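Local coordinates for protein endolytic peptidoglycan transglycosylase RlpA (Pseudomonas aeruginosa, PDB 6I05) that cleaves peptidoglycan as an endolytic lytic transglycosylase with a strong preference for naked glycan strands lacking stem peptides, and acts in bacterial cell division, at residues Gly9-Ala12 with Ala16-Leu19; Phe33-Val38 with Leu44-Leu49. One frame throughout, in Å; residues are numbered along the deposited sequence. Where two conformers were deposited one is given.

Contact 1 (Gly9-Ala12 with Ala16-Leu19); sequences GAFA and AAEL
This contact is the first strand-to-helix step of the SPOR domain, where Phe11 at the end of strand 4-11 meets Ala16 and Ala17 early in helix 14-25. The fold runs strand, helix, strand, strand, helix, strand, and its four strands form one antiparallel sheet. The chain turns sharply after Phe11, and the helix comes back over the sheet it has just left. Phe11 and Ala17 have the nearest CA atoms, 5.9 Å apart. The contact is small, with 136 Å² buried over both sides, and it is wholly apolar between side chains. Phe11 is the only residue of 9-12 that touches the helix segment. Its CB points toward the helix. CG stands beside the backbone N and anti to the carbonyl carbon (chi1 -56°), so the ring folds back along the strand toward Gly9. There CE1 of Phe11 comes to 4.0 Å from CA of Gly9, which has no side chain.

The two alanines meet different parts of the ring. The methyl CB of Ala16 lies 3.7 Å from CD2 of Phe11. On the other ortho position, CD1 of Phe11 is 3.6 Å from CA of Ala17. The same CD1 is 3.8 Å from CB of Ala17, which makes this a contact with both backbone and methyl. Such short side chains let the helix backbone come close to the ring. Ala17 is buried, and its methyl also touches Ile34, His45 and Val47 of the sheet. The Phe11 side chain touches Val47 as well, on the neighbouring strand 42-52. The carbonyl oxygen of Ala16 sits over one face of the Phe11 ring, displaced toward its rim, 4.1 Å from CE1.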
ATOM      1  N   GLY A   9      -1.616  -3.991  -1.741  1.00 13.17           N
ATOM      2  CA  GLY A   9      -1.494  -5.204  -2.522  1.00 13.85           C
ATOM      3  C   GLY A   9      -0.202  -5.894  -2.162  1.00 13.22           C
ATOM      4  O   GLY A   9       0.662  -5.338  -1.481  1.00 13.06           O
ATOM      5  N   ALA A  10      -0.076  -7.119  -2.644  1.00 14.11           N
ATOM      6  CA  ALA A  10       1.132  -7.901  -2.450  1.00 15.15           C
ATOM      7  C   ALA A  10       1.287  -8.770  -3.686  1.00 16.26           C
ATOM      8  O   ALA A  10       0.314  -9.382  -4.133  1.00 18.44           O
ATOM      9  CB  ALA A  10       1.018  -8.761  -1.188  1.00 17.05           C
ATOM     10  N   PHE A  11       2.492  -8.794  -4.250  1.00 14.74           N
ATOM     11  CA  PHE A  11       2.708  -9.342  -5.581  1.00 15.09           C
ATOM     12  C   PHE A  11       3.967 -10.191  -5.607  1.00 16.61           C
ATOM     13  O   PHE A  11       4.959  -9.875  -4.954  1.00 16.38           O
ATOM     14  CB  PHE A  11       2.883  -8.222  -6.614  1.00 16.76           C
ATOM     15  CG  PHE A  11       1.739  -7.255  -6.652  1.00 17.14           C
ATOM     16  CD1 PHE A  11       1.743  -6.128  -5.847  1.00 16.82           C
ATOM     17  CD2 PHE A  11       0.654  -7.476  -7.489  1.00 18.77           C
ATOM     18  CE1 PHE A  11       0.684  -5.237  -5.871  1.00 17.75           C
ATOM     19  CE2 PHE A  11      -0.410  -6.585  -7.519  1.00 19.79           C
ATOM     20  CZ  PHE A  11      -0.390  -5.463  -6.709  1.00 19.40           C
ATOM     21  N   ALA A  12       3.928 -11.258  -6.408  1.00 18.52           N
ATOM     22  CA  ALA A  12       5.140 -12.010  -6.711  1.00 20.23           C
ATOM     23  C   ALA A  12       6.021 -11.278  -7.717  1.00 21.23           C
ATOM     24  O   ALA A  12       7.249 -11.408  -7.674  1.00 23.42           O
ATOM     25  CB  ALA A  12       4.777 -13.399  -7.241  1.00 21.78           C
ATOM     26  N   ALA A  16       4.754  -5.398 -10.984  1.00 17.29           N
ATOM     27  CA  ALA A  16       3.381  -5.136 -10.574  1.00 17.10           C
ATOM     28  C   ALA A  16       3.344  -4.332  -9.282  1.00 15.05           C
ATOM     29  O   ALA A  16       2.508  -3.436  -9.124  1.00 14.55           O
ATOM     30  CB  ALA A  16       2.620  -6.454 -10.420  1.00 18.48           C
ATOM     31  N   ALA A  17       4.236  -4.651  -8.340  1.00 14.38           N
ATOM     32  CA  ALA A  17       4.314  -3.885  -7.102  1.00 13.45           C
ATOM     33  C   ALA A  17       4.763  -2.455  -7.375  1.00 13.52           C
ATOM     34  O   ALA A  17       4.180  -1.503  -6.847  1.00 13.12           O
ATOM     35  CB  ALA A  17       5.248  -4.576  -6.111  1.00 14.57           C
ATOM     36  N   GLU A  18       5.789  -2.286  -8.214  1.00 14.66           N
ATOM     37  CA  GLU A  18       6.250  -0.942  -8.545  0.62 14.86           C
ATOM     38  C   GLU A  18       5.170  -0.153  -9.270  1.00 14.30           C
ATOM     39  O   GLU A  18       5.037   1.059  -9.068  1.00 14.21           O
ATOM     40  CB  GLU A  18       7.525  -1.008  -9.385  0.62 16.45           C
ATOM     41  CG  GLU A  18       8.728  -1.602  -8.656  0.62 17.54           C
ATOM     42  CD  GLU A  18       9.417  -0.604  -7.739  0.62 20.27           C
ATOM     43  OE1 GLU A  18       9.009   0.574  -7.722  0.62 22.65           O
ATOM     44  OE2 GLU A  18      10.369  -0.997  -7.033  0.62 22.20           O
ATOM     45  N   LEU A  19       4.388  -0.821 -10.124  1.00 13.82           N
ATOM     46  CA  LEU A  19       3.322  -0.128 -10.837  1.00 13.83           C
ATOM     47  C   LEU A  19       2.263   0.373  -9.867  1.00 13.52           C
ATOM     48  O   LEU A  19       1.835   1.530  -9.946  1.00 14.24           O
ATOM     49  CB  LEU A  19       2.705  -1.049 -11.883  1.00 14.13           C
ATOM     50  CG  LEU A  19       1.543  -0.453 -12.674  1.00 14.32           C
ATOM     51  CD1 LEU A  19       1.963   0.820 -13.395  1.00 15.45           C
ATOM     52  CD2 LEU A  19       0.996  -1.468 -13.670  1.00 15.78           C
TER

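Contact 2 (Phe33-Val38 with Leu44-Leu49); sequences FISSVV and LHRVRL
Strands 33-38 and 44-49 run antiparallel, with axes 4.5 Å apart at closest approach, and Phe33, Ser35 and Val37 form hydrogen-bonded pairs with Arg48, Arg46 and Leu44. Arg46 bends at chi3 (-53°) and grips Ser35 side-on with two nitrogens. NH2 of Arg46 gives a nearly straight bond to OG of Ser35 at 2.8 Å, in the guanidinium plane. NE of Arg46 reaches O of Ser35 at 3.2 Å. That oxygen also takes the backbone N of Arg46, from the opposite face of its carbonyl plane.

CG1 of Val37 lies over one face of this guanidinium, toward the rim, 3.4 Å from NH2 of Arg46. NH2 of Arg48 lies over the opposite face, also toward the rim. NE of Arg48 is hydrogen-bonded to Gln7. Further along, CB of Arg48 sits over the face of the Phe33 ring in a CH-pi contact, 3.6 Å from CZ.

The two strands form the beta hairpin 32-39/42-52 of the SPOR fold, at one side of its antiparallel sheet. These side chains lie on the sheet face away from helix 14-25, the face that probably meets glycan in SPOR domains.

The helix side carries Ile34, Val47, Ser36 and His45. OG of Ser36 and ND1 of His45 share a hydrogen bond of 2.7 Å at the imidazole edge.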
ATOM      1  N   PHE A  33       5.618   2.777  -0.325  1.00 10.04           N
ATOM      2  CA  PHE A  33       6.854   2.015  -0.359  1.00 10.15           C
ATOM      3  C   PHE A  33       6.530   0.546  -0.550  1.00  9.92           C
ATOM      4  O   PHE A  33       5.401   0.102  -0.331  1.00 10.66           O
ATOM      5  CB  PHE A  33       7.694   2.245   0.907  1.00 11.32           C
ATOM      6  CG  PHE A  33       6.997   1.874   2.187  1.00 11.40           C
ATOM      7  CD1 PHE A  33       6.159   2.769   2.835  1.00 12.29           C
ATOM      8  CD2 PHE A  33       7.205   0.621   2.757  1.00 11.84           C
ATOM      9  CE1 PHE A  33       5.539   2.413   4.028  1.00 13.12           C
ATOM     10  CE2 PHE A  33       6.588   0.269   3.940  1.00 12.07           C
ATOM     11  CZ  PHE A  33       5.754   1.165   4.578  1.00 12.89           C
ATOM     12  N   ILE A  34       7.542  -0.209  -0.946  1.00 10.31           N
ATOM     13  CA  ILE A  34       7.433  -1.651  -1.106  1.00 10.01           C
ATOM     14  C   ILE A  34       8.258  -2.307  -0.014  1.00 10.41           C
ATOM     15  O   ILE A  34       9.417  -1.936   0.203  1.00 12.88           O
ATOM     16  CB  ILE A  34       7.897  -2.098  -2.501  1.00 11.81           C
ATOM     17  CG1 ILE A  34       6.962  -1.505  -3.559  1.00 14.17           C
ATOM     18  CG2 ILE A  34       7.921  -3.628  -2.597  1.00 13.30           C
ATOM     19  CD1 ILE A  34       7.509  -1.562  -4.967  1.00 16.22           C
ATOM     20  N   SER A  35       7.657  -3.253   0.692  1.00 10.34           N
ATOM     21  CA  SER A  35       8.355  -4.063   1.683  1.00 11.63           C
ATOM     22  C   SER A  35       8.345  -5.493   1.160  1.00 11.10           C
ATOM     23  O   SER A  35       7.289  -6.127   1.086  1.00 12.31           O
ATOM     24  CB  SER A  35       7.670  -3.966   3.045  1.00 14.18           C
ATOM     25  OG  SER A  35       8.185  -4.931   3.937  1.00 16.38           O
ATOM     26  N   SER A  36       9.509  -5.985   0.766  1.00 11.52           N
ATOM     27  CA  SER A  36       9.637  -7.309   0.179  1.00 13.30           C
ATOM     28  C   SER A  36      10.149  -8.279   1.234  1.00 13.32           C
ATOM     29  O   SER A  36      11.113  -7.972   1.947  1.00 15.20           O
ATOM     30  CB  SER A  36      10.610  -7.264  -1.000  1.00 14.69           C
ATOM     31  OG  SER A  36      10.185  -6.314  -1.964  1.00 17.53           O
ATOM     32  N   VAL A  37       9.518  -9.453   1.323  1.00 12.47           N
ATOM     33  CA  VAL A  37       9.868 -10.461   2.315  1.00 12.85           C
ATOM     34  C   VAL A  37       9.828 -11.842   1.676  1.00 12.18           C
ATOM     35  O   VAL A  37       9.211 -12.048   0.629  1.00 14.23           O
ATOM     36  CB  VAL A  37       8.929 -10.412   3.541  1.00 14.95           C
ATOM     37  CG1 VAL A  37       9.114  -9.104   4.316  1.00 16.43           C
ATOM     38  CG2 VAL A  37       7.475 -10.584   3.108  1.00 15.82           C
ATOM     39  N   VAL A  38      10.481 -12.799   2.328  1.00 12.18           N
ATOM     40  CA  VAL A  38      10.394 -14.196   1.915  1.00 12.47           C
ATOM     41  C   VAL A  38       9.170 -14.809   2.580  1.00 13.54           C
ATOM     42  O   VAL A  38       9.031 -14.762   3.807  1.00 15.06           O
ATOM     43  CB  VAL A  38      11.661 -14.979   2.284  1.00 12.99           C
ATOM     44  CG1 VAL A  38      11.528 -16.427   1.810  1.00 13.69           C
ATOM     45  CG2 VAL A  38      12.887 -14.349   1.659  1.00 14.09           C
ATOM     46  N   LEU A  44       7.672 -11.985  -1.705  1.00 13.39           N
ATOM     47  CA  LEU A  44       6.384 -11.310  -1.726  1.00 13.84           C
ATOM     48  C   LEU A  44       6.644  -9.820  -1.587  1.00 12.20           C
ATOM     49  O   LEU A  44       7.250  -9.386  -0.601  1.00 12.76           O
ATOM     50  CB  LEU A  44       5.513 -11.800  -0.571  1.00 16.12           C
ATOM     51  CG  LEU A  44       4.079 -11.274  -0.585  1.00 17.15           C
ATOM     52  CD1 LEU A  44       3.329 -11.774  -1.817  1.00 18.85           C
ATOM     53  CD2 LEU A  44       3.355 -11.652   0.706  1.00 18.73           C
ATOM     54  N   HIS A  45       6.197  -9.043  -2.573  1.00 12.19           N
ATOM     55  CA  HIS A  45       6.417  -7.599  -2.616  1.00 11.79           C
ATOM     56  C   HIS A  45       5.140  -6.906  -2.154  1.00 11.84           C
ATOM     57  O   HIS A  45       4.159  -6.842  -2.900  1.00 12.93           O
ATOM     58  CB  HIS A  45       6.763  -7.158  -4.038  1.00 12.68           C
ATOM     59  CG  HIS A  45       7.963  -7.844  -4.601  1.00 14.38           C
ATOM     60  ND1 HIS A  45       9.247  -7.520  -4.218  1.00 14.62           N
ATOM     61  CD2 HIS A  45       8.079  -8.831  -5.518  1.00 16.63           C
ATOM     62  CE1 HIS A  45      10.103  -8.281  -4.874  1.00 16.74           C
ATOM     63  NE2 HIS A  45       9.420  -9.089  -5.663  1.00 17.15           N
ATOM     64  N   ARG A  46       5.152  -6.380  -0.934  1.00 10.46           N
ATOM     65  CA  ARG A  46       3.974  -5.762  -0.334  1.00 10.84           C
ATOM     66  C   ARG A  46       4.017  -4.261  -0.552  1.00 10.31           C
ATOM     67  O   ARG A  46       5.023  -3.617  -0.250  1.00 13.20           O
ATOM     68  CB  ARG A  46       3.922  -6.073   1.161  1.00 11.80           C
ATOM     69  CG  ARG A  46       4.024  -7.581   1.382  1.00 16.08           C
ATOM     70  CD  ARG A  46       4.269  -8.018   2.791  1.00 19.19           C
ATOM     71  NE  ARG A  46       5.423  -7.378   3.406  1.00 17.95           N
ATOM     72  CZ  ARG A  46       5.716  -7.538   4.685  1.00 18.17           C
ATOM     73  NH1 ARG A  46       4.958  -8.339   5.425  1.00 20.35           N
ATOM     74  NH2 ARG A  46       6.732  -6.892   5.226  1.00 18.61           N
ATOM     75  N   VAL A  47       2.933  -3.706  -1.076  1.00  9.82           N
ATOM     76  CA  VAL A  47       2.858  -2.279  -1.362  1.00  9.58           C
ATOM     77  C   VAL A  47       2.115  -1.610  -0.219  1.00  8.99           C
ATOM     78  O   VAL A  47       0.950  -1.933   0.047  1.00 10.14           O
ATOM     79  CB  VAL A  47       2.178  -2.009  -2.712  1.00 11.55           C
ATOM     80  CG1 VAL A  47       2.138  -0.513  -2.991  1.00 13.07           C
ATOM     81  CG2 VAL A  47       2.907  -2.745  -3.832  1.00 12.91           C
ATOM     82  N   ARG A  48       2.788  -0.692   0.468  1.00  9.51           N
ATOM     83  CA  ARG A  48       2.296  -0.100   1.698  1.00  9.56           C
ATOM     84  C   ARG A  48       2.399   1.413   1.632  1.00  9.50           C
ATOM     85  O   ARG A  48       3.100   1.982   0.790  1.00 10.26           O
ATOM     86  CB  ARG A  48       3.090  -0.621   2.898  1.00  9.89           C
ATOM     87  CG  ARG A  48       2.850  -2.090   3.131  1.00 10.48           C
ATOM     88  CD  ARG A  48       3.644  -2.641   4.280  1.00 11.28           C
ATOM     89  NE  ARG A  48       3.142  -3.975   4.591  1.00 11.36           N
ATOM     90  CZ  ARG A  48       3.458  -4.668   5.674  1.00 13.33           C
ATOM     91  NH1 ARG A  48       4.319  -4.182   6.556  1.00 16.30           N
ATOM     92  NH2 ARG A  48       2.901  -5.854   5.866  1.00 15.45           N
ATOM     93  N   LEU A  49       1.684   2.070   2.536  1.00 10.58           N
ATOM     94  CA  LEU A  49       1.828   3.513   2.645  1.00 12.10           C
ATOM     95  C   LEU A  49       1.701   3.947   4.095  1.00  9.92           C
ATOM     96  O   LEU A  49       1.048   3.290   4.909  1.00 10.91           O
ATOM     97  CB  LEU A  49       0.922   4.286   1.693  1.00 15.73           C
ATOM     98  CG  LEU A  49      -0.536   4.058   2.000  1.00 16.05           C
ATOM     99  CD1 LEU A  49      -1.083   5.249   2.737  1.00 18.55           C
ATOM    100  CD2 LEU A  49      -1.304   3.853   0.719  1.00 20.15           C
TER

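Contacts 1 and 2 have centres 8 Å apart and share one sheet, because strands 4-11 and 42-52 are neighbours in it. Two probable backbone hydrogen bonds join them. O of Phe11 lies 2.8 Å from N of His45, and O of Gly9 lies 2.8 Å from N of Val47. Helix 14-25, held in contact 1, reaches beyond strand 4-11 to the hairpin of contact 2. There Ala17 touches His45 and Val47, and also Ile34 on the outermost strand 32-39. Contact 1 lies on the helix side of the sheet. The arginines of contact 2 occupy the other face, consistent with a glycan-facing surface.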